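Local coordinates for ABC transporter binding protein AcbH (Actinoplanes, PDB 3OO8) that serves as the extracellular solute receptor of an ABC transporter, binding beta-D-galactopyranose with exclusive preference, at residues Pro136-Pro141 with Ala329-Thr334. The protein carries 2 engineered substitutions. Numbering follows the deposited sequence.
Sequences PLYNYP and AAFLKT
Tyr138 OH, at the far end of a ring that packs beside Phe331, is gripped by two hydrogen bonds, to Asp301 OD2 and Tyr36 OH, which fix the phenol at its tip. CB of Tyr138 points toward the helix, and CG between the backbone N and the carbonyl carbon (chi1 55°) sets the ring alongside Phe331. It lies almost parallel to the Phe331 ring, planes at 2°, but the two are slid apart, centroids 5.5 Å from each other, and overlap little; the closest approach is Tyr138 CE2 to Phe331 CE2, 3.4 Å. Leu137 approaches the same side of the Phe331 plane: its CD2 sits 3.6 Å above the plane in a CH-pi contact, shifted toward the rim and 3.7 Å from Phe331 CD2. Two consecutive strand residues can face the helix because Leu137 departs from extended geometry (psi -51°); both also hydrogen-bond through their backbones to Asp301, consistent with a classic beta bulge. In this class 2 solute-binding fold the contact seats the C-terminal end of helix 325-332 against strand 134-147 of the mixed sheet, with Ala44 and Phe45 of helix 39-56 also touching Phe331. An alanine in place of Phe331 is likely to strip Leu137 CD2 of its aromatic platform and leave a gap beside the Tyr138 ring. At the root of the Tyr138 side chain, Leu332 CD2 reaches Tyr138 CB at 4.1 Å. The Tyr138 side chain also lies about 3 Å from a bound glycerol and about 7 Å from that of Arg373, a galactose-binding residue.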
ATOM      1  N   PRO A 136       0.428  11.790   7.062  1.00  8.82           N
ATOM      2  CA  PRO A 136       0.076  10.351   7.052  1.00  8.23           C
ATOM      3  C   PRO A 136      -0.146   9.826   8.457  1.00  9.94           C
ATOM      4  O   PRO A 136       0.333  10.431   9.429  1.00 11.40           O
ATOM      5  CB  PRO A 136       1.343   9.715   6.461  1.00  9.24           C
ATOM      6  CG  PRO A 136       2.447  10.567   6.894  1.00 12.56           C
ATOM      7  CD  PRO A 136       1.889  11.982   6.927  1.00  8.47           C
ATOM      8  N   LEU A 137      -0.834   8.689   8.559  1.00  9.04           N
ATOM      9  CA  LEU A 137      -1.145   8.097   9.870  1.00 10.29           C
ATOM     10  C   LEU A 137      -0.605   6.680   9.996  1.00  8.83           C
ATOM     11  O   LEU A 137       0.070   6.374  10.982  1.00  9.92           O
ATOM     12  CB  LEU A 137      -2.668   8.114  10.146  1.00  8.32           C
ATOM     13  CG  LEU A 137      -3.003   7.843  11.623  1.00 12.27           C
ATOM     14  CD1 LEU A 137      -2.493   8.965  12.538  1.00 11.85           C
ATOM     15  CD2 LEU A 137      -4.524   7.662  11.744  1.00 10.95           C
ATOM     16  N   TYR A 138      -0.887   5.802   9.023  1.00  9.74           N
ATOM     17  CA  TYR A 138      -0.480   4.396   9.120  1.00  9.35           C
ATOM     18  C   TYR A 138      -0.382   3.784   7.718  1.00 10.70           C
ATOM     19  O   TYR A 138      -0.920   4.320   6.747  1.00  9.20           O
ATOM     20  CB  TYR A 138      -1.474   3.543   9.954  1.00  9.33           C
ATOM     21  CG  TYR A 138      -2.887   3.657   9.420  1.00  8.58           C
ATOM     22  CD1 TYR A 138      -3.277   2.933   8.282  1.00  7.05           C
ATOM     23  CD2 TYR A 138      -3.793   4.572   9.979  1.00  9.43           C
ATOM     24  CE1 TYR A 138      -4.562   3.104   7.710  1.00  9.27           C
ATOM     25  CE2 TYR A 138      -5.054   4.778   9.403  1.00  9.99           C
ATOM     26  CZ  TYR A 138      -5.425   4.038   8.289  1.00 10.39           C
ATOM     27  OH  TYR A 138      -6.665   4.256   7.750  1.00 10.52           O
ATOM     28  N   ASN A 139       0.311   2.661   7.652  1.00 10.11           N
ATOM     29  CA  ASN A 139       0.389   1.839   6.434  1.00 10.22           C
ATOM     30  C   ASN A 139       0.496   0.358   6.785  1.00  8.90           C
ATOM     31  O   ASN A 139       0.484   0.003   7.972  1.00  9.19           O
ATOM     32  CB  ASN A 139       1.443   2.350   5.430  1.00  8.34           C
ATOM     33  CG  ASN A 139       2.835   2.501   6.022  1.00 12.43           C
ATOM     34  OD1 ASN A 139       3.189   1.862   7.021  1.00 11.01           O
ATOM     35  ND2 ASN A 139       3.649   3.350   5.377  1.00 10.17           N
ATOM     36  N   TYR A 140       0.640  -0.513   5.779  1.00  9.42           N
ATOM     37  CA  TYR A 140       0.853  -1.957   6.031  1.00  9.40           C
ATOM     38  C   TYR A 140       1.616  -2.484   4.822  1.00 10.87           C
ATOM     39  O   TYR A 140       1.523  -1.918   3.744  1.00 10.15           O
ATOM     40  CB  TYR A 140      -0.473  -2.706   6.209  1.00  8.52           C
ATOM     41  CG  TYR A 140      -1.281  -2.733   4.946  1.00  8.77           C
ATOM     42  CD1 TYR A 140      -1.109  -3.766   4.024  1.00 14.32           C
ATOM     43  CD2 TYR A 140      -2.199  -1.727   4.671  1.00 11.24           C
ATOM     44  CE1 TYR A 140      -1.847  -3.770   2.841  1.00 14.12           C
ATOM     45  CE2 TYR A 140      -2.926  -1.738   3.499  1.00 16.52           C
ATOM     46  CZ  TYR A 140      -2.738  -2.761   2.608  1.00 15.03           C
ATOM     47  OH  TYR A 140      -3.446  -2.818   1.408  1.00 26.46           O
ATOM     48  N   PRO A 141       2.323  -3.601   4.998  1.00  8.58           N
ATOM     49  CA  PRO A 141       3.233  -4.073   3.948  1.00  9.13           C
ATOM     50  C   PRO A 141       2.708  -5.160   3.021  1.00  9.69           C
ATOM     51  O   PRO A 141       1.823  -5.936   3.388  1.00 10.78           O
ATOM     52  CB  PRO A 141       4.389  -4.647   4.769  1.00 10.30           C
ATOM     53  CG  PRO A 141       3.642  -5.289   5.964  1.00 11.65           C
ATOM     54  CD  PRO A 141       2.527  -4.303   6.286  1.00 10.15           C
ATOM     55  N   ALA A 329      -0.624   5.804  17.887  1.00 10.96           N
ATOM     56  CA  ALA A 329      -0.847   4.688  18.814  1.00 11.10           C
ATOM     57  C   ALA A 329      -2.302   4.623  19.277  1.00 11.40           C
ATOM     58  O   ALA A 329      -2.861   3.534  19.353  1.00 13.00           O
ATOM     59  CB  ALA A 329       0.076   4.784  20.011  1.00 12.03           C
ATOM     60  N   ALA A 330      -2.896   5.784  19.539  1.00 13.55           N
ATOM     61  CA  ALA A 330      -4.303   5.854  19.975  1.00 13.52           C
ATOM     62  C   ALA A 330      -5.242   5.282  18.911  1.00 13.45           C
ATOM     63  O   ALA A 330      -6.028   4.374  19.177  1.00 13.92           O
ATOM     64  CB  ALA A 330      -4.675   7.262  20.316  1.00 14.53           C
ATOM     65  N   PHE A 331      -5.122   5.764  17.677  1.00 13.19           N
ATOM     66  CA  PHE A 331      -5.994   5.276  16.600  1.00 11.43           C
ATOM     67  C   PHE A 331      -5.842   3.777  16.364  1.00 12.27           C
ATOM     68  O   PHE A 331      -6.794   3.046  16.024  1.00 12.48           O
ATOM     69  CB  PHE A 331      -5.692   6.027  15.293  1.00 10.89           C
ATOM     70  CG  PHE A 331      -6.557   5.597  14.165  1.00 13.24           C
ATOM     71  CD1 PHE A 331      -7.840   6.107  14.050  1.00 13.60           C
ATOM     72  CD2 PHE A 331      -6.122   4.647  13.227  1.00 10.13           C
ATOM     73  CE1 PHE A 331      -8.667   5.702  13.010  1.00 12.06           C
ATOM     74  CE2 PHE A 331      -6.949   4.259  12.206  1.00 11.05           C
ATOM     75  CZ  PHE A 331      -8.220   4.778  12.091  1.00 13.80           C
ATOM     76  N   LEU A 332      -4.599   3.296  16.493  1.00 11.59           N
ATOM     77  CA  LEU A 332      -4.306   1.908  16.157  1.00 10.51           C
ATOM     78  C   LEU A 332      -4.553   0.863  17.257  1.00 13.80           C
ATOM     79  O   LEU A 332      -4.375  -0.325  17.023  1.00 13.92           O
ATOM     80  CB  LEU A 332      -2.862   1.783  15.625  1.00 12.39           C
ATOM     81  CG  LEU A 332      -2.630   2.554  14.307  1.00 10.72           C
ATOM     82  CD1 LEU A 332      -1.120   2.542  14.048  1.00 11.46           C
ATOM     83  CD2 LEU A 332      -3.366   1.860  13.164  1.00 13.63           C
ATOM     84  N   LYS A 333      -5.017   1.296  18.426  1.00 13.76           N
ATOM     85  CA  LYS A 333      -5.235   0.336  19.535  1.00 13.38           C
ATOM     86  C   LYS A 333      -6.007  -0.911  19.119  1.00 14.57           C
ATOM     87  O   LYS A 333      -5.646  -2.035  19.506  1.00 16.43           O
ATOM     88  CB  LYS A 333      -5.966   1.026  20.698  1.00 15.36           C
ATOM     89  CG  LYS A 333      -5.124   2.020  21.459  1.00 18.84           C
ATOM     90  CD  LYS A 333      -5.884   2.484  22.730  1.00 21.35           C
ATOM     91  CE  LYS A 333      -7.217   3.168  22.373  1.00 24.97           C
ATOM     92  NZ  LYS A 333      -7.131   4.579  21.846  1.00 20.36           N
ATOM     93  N   THR A 334      -7.070  -0.723  18.340  1.00 12.49           N
ATOM     94  CA  THR A 334      -7.917  -1.836  17.928  1.00 13.59           C
ATOM     95  C   THR A 334      -7.666  -2.298  16.487  1.00 13.99           C
ATOM     96  O   THR A 334      -8.423  -3.108  15.977  1.00 18.10           O
ATOM     97  CB  THR A 334      -9.420  -1.478  18.038  1.00 13.88           C
ATOM     98  OG1 THR A 334      -9.739  -0.352  17.194  1.00 17.38           O
ATOM     99  CG2 THR A 334      -9.814  -1.157  19.467  1.00 14.91           C
TER